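Local coordinates for GTP-binding protein (Pyrococcus horikoshii, PDB 1WXQ) that probably binds GTP through an Obg-type GTPase domain and may hydrolyse nucleotide, although its cellular role is not known, at residues E2-K13 / I71-A79; I162-E170 / E179-H187. One frame throughout, in Å; residues are numbered along the deposited sequence.

Contact 1 of 2, residues E2-K13 / I71-A79; sequences EIGVVGKPNVGK and IPVKMVDVA
With CG of Met75 anti to the backbone N (chi1 -172°) and CG2 of Val5 turned beside its own N, the two side chains cross on one face of the sheet, Val5 CG2 lying 3.8 Å from Met75 CG. On the same face, Ile3 CD1 lies 3.8 Å from Val73 CG1. Branched and flexible apolar chains suit this buried side, which Ile106 and Phe17 help cover. Between their backbones, parallel strands 2-7 and 71-77 are joined by Ile3 N to Lys74 O (3.0 Å), Val76 N to Ile3 O (3.0 Å) and Val5 N to Val76 O (2.9 Å). On the other face Gly4, with no side chain, lies against Val78 CG2, its CA 3.9 Å away. At the N-terminal end of 2-7 the Lys74 chain bends at chi3 (57°), and its NZ meets Glu2 OE2 at 3.1 Å from above the carboxylate plane, 59° out of it. Were Glu2 replaced by an alanine, Lys74 NZ would probably lose this carboxylate partner and Val76 CG2 the aliphatic cover of the glutamate chain. Farther along, Lys13 NZ and Asp77 OD1 form a salt bridge, weak as a hydrogen bond and doubtful in detail because the position of NZ is less sure. Gly7, Gly12 and Lys13 fit a P-loop and Asp77 probably opens the DxxG (G3) motif, so this pairing of opposite charges may link two nucleotide-site elements.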
# COMPACT_ATOMS: atom_id res chain seq x y z
N GLU A 2 3.99 -3.72 -3.93
CA GLU A 2 4.21 -2.54 -4.75
C GLU A 2 2.98 -1.63 -4.73
O GLU A 2 1.85 -2.11 -4.69
CB GLU A 2 4.55 -3.00 -6.16
CG GLU A 2 3.85 -2.29 -7.30
CD GLU A 2 3.73 -3.19 -8.52
OE1 GLU A 2 2.93 -4.16 -8.45
OE2 GLU A 2 4.43 -2.95 -9.54
N ILE A 3 3.23 -0.32 -4.79
CA ILE A 3 2.18 0.69 -4.77
C ILE A 3 2.02 1.37 -6.12
O ILE A 3 2.97 1.91 -6.65
CB ILE A 3 2.48 1.81 -3.74
CG1 ILE A 3 2.64 1.21 -2.33
CG2 ILE A 3 1.37 2.84 -3.77
CD1 ILE A 3 3.06 2.23 -1.31
N GLY A 4 0.80 1.35 -6.66
CA GLY A 4 0.55 1.98 -7.95
C GLY A 4 -0.07 3.36 -7.77
O GLY A 4 -0.94 3.52 -6.92
N VAL A 5 0.38 4.33 -8.56
CA VAL A 5 -0.13 5.70 -8.50
C VAL A 5 -0.95 6.01 -9.75
O VAL A 5 -0.42 5.99 -10.87
CB VAL A 5 1.01 6.72 -8.41
CG1 VAL A 5 0.45 8.11 -8.29
CG2 VAL A 5 1.90 6.39 -7.22
N VAL A 6 -2.23 6.30 -9.56
CA VAL A 6 -3.14 6.55 -10.66
C VAL A 6 -3.84 7.88 -10.52
O VAL A 6 -3.87 8.46 -9.44
CB VAL A 6 -4.24 5.46 -10.74
CG1 VAL A 6 -3.61 4.08 -10.83
CG2 VAL A 6 -5.12 5.54 -9.50
N GLY A 7 -4.44 8.34 -11.62
CA GLY A 7 -5.16 9.61 -11.60
C GLY A 7 -5.43 10.15 -12.99
O GLY A 7 -4.90 9.65 -13.97
N LYS A 8 -6.28 11.17 -13.10
CA LYS A 8 -6.54 11.75 -14.40
C LYS A 8 -5.36 12.68 -14.69
O LYS A 8 -4.51 12.88 -13.82
CB LYS A 8 -7.86 12.52 -14.38
CG LYS A 8 -7.97 13.58 -13.32
CD LYS A 8 -9.35 14.25 -13.37
CE LYS A 8 -9.52 15.38 -12.33
NZ LYS A 8 -10.82 16.11 -12.50
N PRO A 9 -5.26 13.24 -15.91
CA PRO A 9 -4.12 14.12 -16.17
C PRO A 9 -4.34 15.54 -15.61
O PRO A 9 -5.47 15.98 -15.42
CB PRO A 9 -3.96 14.02 -17.68
CG PRO A 9 -5.38 13.96 -18.12
CD PRO A 9 -6.01 12.97 -17.15
N ASN A 10 -3.25 16.24 -15.32
CA ASN A 10 -3.29 17.61 -14.81
C ASN A 10 -3.69 17.86 -13.36
O ASN A 10 -4.02 18.99 -13.00
CB ASN A 10 -4.18 18.46 -15.73
CG ASN A 10 -3.74 18.41 -17.19
OD1 ASN A 10 -2.54 18.51 -17.49
ND2 ASN A 10 -4.70 18.26 -18.10
N VAL A 11 -3.65 16.82 -12.53
CA VAL A 11 -3.97 16.96 -11.12
C VAL A 11 -2.68 16.75 -10.31
O VAL A 11 -2.69 16.81 -9.08
CB VAL A 11 -5.04 15.93 -10.66
CG1 VAL A 11 -6.29 16.07 -11.51
CG2 VAL A 11 -4.50 14.51 -10.75
N GLY A 12 -1.58 16.49 -11.02
CA GLY A 12 -0.30 16.28 -10.38
C GLY A 12 0.08 14.83 -10.11
O GLY A 12 1.03 14.55 -9.36
N LYS A 13 -0.65 13.90 -10.73
CA LYS A 13 -0.39 12.47 -10.54
C LYS A 13 1.06 12.09 -10.84
O LYS A 13 1.69 11.36 -10.06
CB LYS A 13 -1.33 11.64 -11.42
CG LYS A 13 -0.61 10.66 -12.34
CD LYS A 13 -1.05 9.23 -12.12
CE LYS A 13 -0.17 8.28 -12.92
NZ LYS A 13 0.00 8.69 -14.35
N ILE A 71 12.55 2.48 4.89
CA ILE A 71 12.42 1.18 4.24
C ILE A 71 11.91 1.37 2.81
O ILE A 71 10.85 1.94 2.61
CB ILE A 71 11.41 0.32 5.02
CG1 ILE A 71 11.58 0.58 6.52
CG2 ILE A 71 11.61 -1.15 4.70
CD1 ILE A 71 10.48 -0.01 7.39
N PRO A 72 12.66 0.87 1.81
CA PRO A 72 12.27 0.99 0.39
C PRO A 72 11.00 0.23 -0.02
O PRO A 72 10.69 -0.82 0.53
CB PRO A 72 13.51 0.51 -0.36
CG PRO A 72 14.11 -0.47 0.58
CD PRO A 72 13.98 0.23 1.92
N VAL A 73 10.29 0.79 -1.00
CA VAL A 73 9.02 0.25 -1.50
C VAL A 73 8.85 0.54 -2.99
O VAL A 73 9.02 1.67 -3.42
CB VAL A 73 7.82 0.92 -0.78
CG1 VAL A 73 6.50 0.52 -1.44
CG2 VAL A 73 7.84 0.55 0.70
N LYS A 74 8.49 -0.48 -3.77
CA LYS A 74 8.28 -0.29 -5.20
C LYS A 74 7.09 0.63 -5.46
O LYS A 74 6.09 0.57 -4.75
CB LYS A 74 8.01 -1.62 -5.89
CG LYS A 74 9.23 -2.31 -6.48
CD LYS A 74 8.79 -3.37 -7.50
CE LYS A 74 7.93 -2.75 -8.59
NZ LYS A 74 7.40 -3.77 -9.53
N MSE A 75 7.21 1.45 -6.50
CA MSE A 75 6.15 2.37 -6.87
C MSE A 75 6.06 2.40 -8.39
O MSE A 75 7.08 2.43 -9.08
CB MSE A 75 6.44 3.77 -6.31
CG MSE A 75 5.29 4.74 -6.49
SE MSE A 75 5.48 6.35 -5.43
CE MSE A 75 4.38 5.83 -3.91
N VAL A 76 4.83 2.40 -8.91
CA VAL A 76 4.58 2.38 -10.34
C VAL A 76 3.79 3.60 -10.81
O VAL A 76 2.78 3.97 -10.22
CB VAL A 76 3.77 1.11 -10.68
CG1 VAL A 76 3.51 1.02 -12.19
CG2 VAL A 76 4.53 -0.11 -10.20
N ASP A 77 4.25 4.23 -11.89
CA ASP A 77 3.55 5.39 -12.44
C ASP A 77 2.49 4.81 -13.39
O ASP A 77 2.73 4.62 -14.58
CB ASP A 77 4.52 6.29 -13.21
CG ASP A 77 3.90 7.62 -13.61
OD1 ASP A 77 2.67 7.67 -13.85
OD2 ASP A 77 4.64 8.61 -13.71
N VAL A 78 1.31 4.52 -12.83
CA VAL A 78 0.21 3.92 -13.57
C VAL A 78 -0.58 4.83 -14.51
O VAL A 78 -1.45 5.58 -14.07
CB VAL A 78 -0.79 3.26 -12.58
CG1 VAL A 78 -1.97 2.68 -13.34
CG2 VAL A 78 -0.09 2.20 -11.76
N ALA A 79 -0.30 4.75 -15.80
CA ALA A 79 -1.02 5.56 -16.77
C ALA A 79 -0.74 5.12 -18.20
O ALA A 79 -1.02 5.86 -19.15
CB ALA A 79 -0.67 7.02 -16.59

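Contact 2 of 2, residues I162-E170 / E179-H187; sequences IKLESAIAE and ENDVWEAMH
Val182 rests on the backbone of Glu165, its CG1 3.5 Å from Glu165 CA, while its other branch, CG2, reaches Ala169 CB at 4.0 Å. With CG1 anti to the backbone N (chi1 175°), the valine spreads both methyls over the opposing helix, and Ile168 flanks it, Ile168 CB 4.1 Å from Val182 CG1. Ala169 is small enough to let Glu179 close in, with Ala169 CB 3.8 Å from Glu179 CA. At the far end of the contact Leu164 CD2 meets Met186 CE at 3.5 Å; the flexible selenomethionine chain, bent at chi3, crosses the leucine branch.

The polar side chains pack differently. Glu179 extends its aliphatic part across the buried Glu165, Glu179 CG 3.7 Å from Glu165 CB, carrying its carboxylate on toward Ser166. Glu165 lies alongside Trp183, Glu165 OE1 3.3 Å from Trp183 CD1, the carboxylate and indole planes 36° apart. Lys163 NZ stands 4.5 Å from Glu179 OE2, beyond salt-bridge range, and may offset some of the charge of Glu179.

His187 CB, one turn on, covers part of one indole face and may help steady it. The two helices, joined by a short connection, cross at 120° outside the sheet. Phe206 of helix 200-214 packs on Ile168, Ala185 and Met186, and Phe153 of helix 151-154 on Ala167 and Ile168, so both helices are backed by the helix preceding strand 217-222.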
# COMPACT_ATOMS: atom_id res chain seq x y z
N ILE A 162 -13.64 -29.50 -8.48
CA ILE A 162 -12.55 -28.63 -8.05
C ILE A 162 -12.95 -27.74 -6.86
O ILE A 162 -14.12 -27.54 -6.57
CB ILE A 162 -12.14 -27.76 -9.24
CG1 ILE A 162 -11.25 -28.56 -10.19
CG2 ILE A 162 -11.33 -26.54 -8.75
CD1 ILE A 162 -10.92 -27.78 -11.47
N LYS A 163 -11.90 -27.27 -6.18
CA LYS A 163 -12.09 -26.34 -5.09
C LYS A 163 -12.32 -24.92 -5.63
O LYS A 163 -11.47 -24.36 -6.31
CB LYS A 163 -10.84 -26.49 -4.20
CG LYS A 163 -10.94 -25.87 -2.80
CD LYS A 163 -11.60 -26.82 -1.77
CE LYS A 163 -11.11 -26.56 -0.35
NZ LYS A 163 -9.71 -26.97 -0.18
N LEU A 164 -13.55 -24.44 -5.37
CA LEU A 164 -14.02 -23.21 -6.01
C LEU A 164 -13.09 -22.02 -5.75
O LEU A 164 -12.59 -21.38 -6.67
CB LEU A 164 -15.42 -22.91 -5.49
CG LEU A 164 -16.00 -21.63 -6.10
CD1 LEU A 164 -16.15 -21.72 -7.62
CD2 LEU A 164 -17.38 -21.28 -5.55
N GLU A 165 -12.74 -21.91 -4.47
CA GLU A 165 -11.71 -20.96 -4.07
C GLU A 165 -10.42 -21.06 -4.90
O GLU A 165 -9.94 -20.06 -5.41
CB GLU A 165 -11.38 -21.11 -2.58
CG GLU A 165 -11.64 -22.49 -2.01
CD GLU A 165 -13.11 -22.71 -1.65
OE1 GLU A 165 -13.60 -21.97 -0.76
OE2 GLU A 165 -13.75 -23.61 -2.23
N SER A 166 -9.87 -22.26 -5.03
CA SER A 166 -8.64 -22.45 -5.79
C SER A 166 -8.79 -22.14 -7.27
O SER A 166 -7.89 -21.56 -7.88
CB SER A 166 -8.12 -23.89 -5.64
OG SER A 166 -7.06 -24.16 -6.56
N ALA A 167 -9.92 -22.52 -7.84
CA ALA A 167 -10.17 -22.28 -9.26
C ALA A 167 -10.31 -20.79 -9.57
O ALA A 167 -9.77 -20.30 -10.57
CB ALA A 167 -11.41 -23.03 -9.70
N ILE A 168 -11.05 -20.06 -8.75
CA ILE A 168 -11.20 -18.63 -8.98
C ILE A 168 -9.83 -18.00 -8.73
O ILE A 168 -9.35 -17.20 -9.53
CB ILE A 168 -12.25 -17.99 -8.04
CG1 ILE A 168 -13.64 -18.52 -8.38
CG2 ILE A 168 -12.21 -16.50 -8.16
CD1 ILE A 168 -14.73 -18.03 -7.45
N ALA A 169 -9.20 -18.41 -7.63
CA ALA A 169 -7.88 -17.90 -7.27
C ALA A 169 -6.89 -18.04 -8.41
O ALA A 169 -6.15 -17.10 -8.72
CB ALA A 169 -7.35 -18.61 -6.04
N GLU A 170 -6.86 -19.21 -9.05
CA GLU A 170 -5.94 -19.38 -10.17
C GLU A 170 -6.35 -18.45 -11.29
O GLU A 170 -5.52 -17.77 -11.89
CB GLU A 170 -5.94 -20.81 -10.72
CG GLU A 170 -5.37 -20.88 -12.15
CD GLU A 170 -5.43 -22.26 -12.78
OE1 GLU A 170 -6.45 -22.97 -12.57
OE2 GLU A 170 -4.47 -22.62 -13.50
N GLU A 179 -5.97 -17.60 -2.44
CA GLU A 179 -7.06 -18.50 -2.28
C GLU A 179 -7.74 -18.10 -0.98
O GLU A 179 -8.89 -18.47 -0.76
CB GLU A 179 -6.56 -19.93 -2.16
CG GLU A 179 -7.72 -20.89 -2.01
CD GLU A 179 -7.27 -22.34 -1.91
OE1 GLU A 179 -6.43 -22.77 -2.74
OE2 GLU A 179 -7.78 -23.04 -1.01
N ASN A 180 -7.04 -17.39 -0.09
CA ASN A 180 -7.65 -16.97 1.18
C ASN A 180 -8.55 -15.78 0.94
O ASN A 180 -9.60 -15.66 1.58
CB ASN A 180 -6.59 -16.60 2.23
CG ASN A 180 -7.19 -15.92 3.45
OD1 ASN A 180 -6.87 -14.76 3.76
ND2 ASN A 180 -8.07 -16.62 4.15
N ASP A 181 -8.16 -14.90 0.02
CA ASP A 181 -8.96 -13.71 -0.28
C ASP A 181 -10.28 -14.19 -0.87
O ASP A 181 -11.35 -13.67 -0.54
CB ASP A 181 -8.25 -12.78 -1.28
CG ASP A 181 -6.89 -12.31 -0.79
OD1 ASP A 181 -6.75 -11.99 0.41
OD2 ASP A 181 -5.95 -12.24 -1.61
N VAL A 182 -10.19 -15.19 -1.74
CA VAL A 182 -11.36 -15.75 -2.39
C VAL A 182 -12.26 -16.40 -1.34
O VAL A 182 -13.48 -16.19 -1.34
CB VAL A 182 -10.98 -16.83 -3.42
CG1 VAL A 182 -12.21 -17.47 -3.98
CG2 VAL A 182 -10.13 -16.22 -4.53
N TRP A 183 -11.67 -17.17 -0.44
CA TRP A 183 -12.44 -17.83 0.59
C TRP A 183 -13.27 -16.85 1.42
O TRP A 183 -14.46 -17.06 1.66
CB TRP A 183 -11.51 -18.63 1.53
CG TRP A 183 -12.27 -19.51 2.44
CD1 TRP A 183 -12.71 -20.77 2.17
CD2 TRP A 183 -12.85 -19.14 3.69
NE1 TRP A 183 -13.54 -21.21 3.17
CE2 TRP A 183 -13.65 -20.23 4.12
CE3 TRP A 183 -12.78 -17.99 4.49
CZ2 TRP A 183 -14.37 -20.20 5.32
CZ3 TRP A 183 -13.50 -17.97 5.68
CH2 TRP A 183 -14.29 -19.07 6.08
N GLU A 184 -12.64 -15.77 1.86
CA GLU A 184 -13.29 -14.75 2.68
C GLU A 184 -14.38 -14.01 1.95
O GLU A 184 -15.47 -13.81 2.48
CB GLU A 184 -12.28 -13.73 3.18
CG GLU A 184 -11.17 -14.30 4.03
CD GLU A 184 -10.16 -13.24 4.40
OE1 GLU A 184 -9.89 -12.37 3.54
OE2 GLU A 184 -9.62 -13.28 5.53
N ALA A 185 -14.09 -13.57 0.73
CA ALA A 185 -15.06 -12.82 -0.04
C ALA A 185 -16.33 -13.64 -0.17
O ALA A 185 -17.43 -13.16 0.13
CB ALA A 185 -14.49 -12.49 -1.41
N MSE A 186 -16.17 -14.88 -0.61
CA MSE A 186 -17.31 -15.77 -0.77
C MSE A 186 -18.06 -15.92 0.54
O MSE A 186 -19.29 -15.80 0.59
CB MSE A 186 -16.84 -17.14 -1.24
CG MSE A 186 -16.35 -17.17 -2.65
SE MSE A 186 -15.95 -18.99 -3.13
CE MSE A 186 -17.51 -19.85 -2.37
N HIS A 187 -17.30 -16.21 1.59
CA HIS A 187 -17.86 -16.41 2.92
C HIS A 187 -18.66 -15.19 3.34
O HIS A 187 -19.76 -15.31 3.88
CB HIS A 187 -16.71 -16.68 3.91
CG HIS A 187 -17.16 -16.83 5.34
ND1 HIS A 187 -17.41 -15.74 6.15
CD2 HIS A 187 -17.39 -17.93 6.09
CE1 HIS A 187 -17.79 -16.17 7.35
NE2 HIS A 187 -17.79 -17.49 7.33

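Overall arrangement
From the N terminus, strand 2-7 leads through a probable P-loop into helix 13-21, and the chain then passes through strands 39-47 and 64-65 before strand 68-77 returns beside the first; contact 1 closes this 57-residue excursion. Strand 104-110 and helix 127-147 follow, and contact 2 then closes a short connection of eight residues between two helices. The contacts come in series, neither enclosing nor crossing the other, with centres 29 Å apart and nearest atoms about 13 Å apart. Contact 1 ties the centre of the GTPase sheet; contact 2 joins peripheral helices. Helix 200-214 then leads from the latter to strand 217-222, which pairs with 104-110, the other neighbour of 2-7.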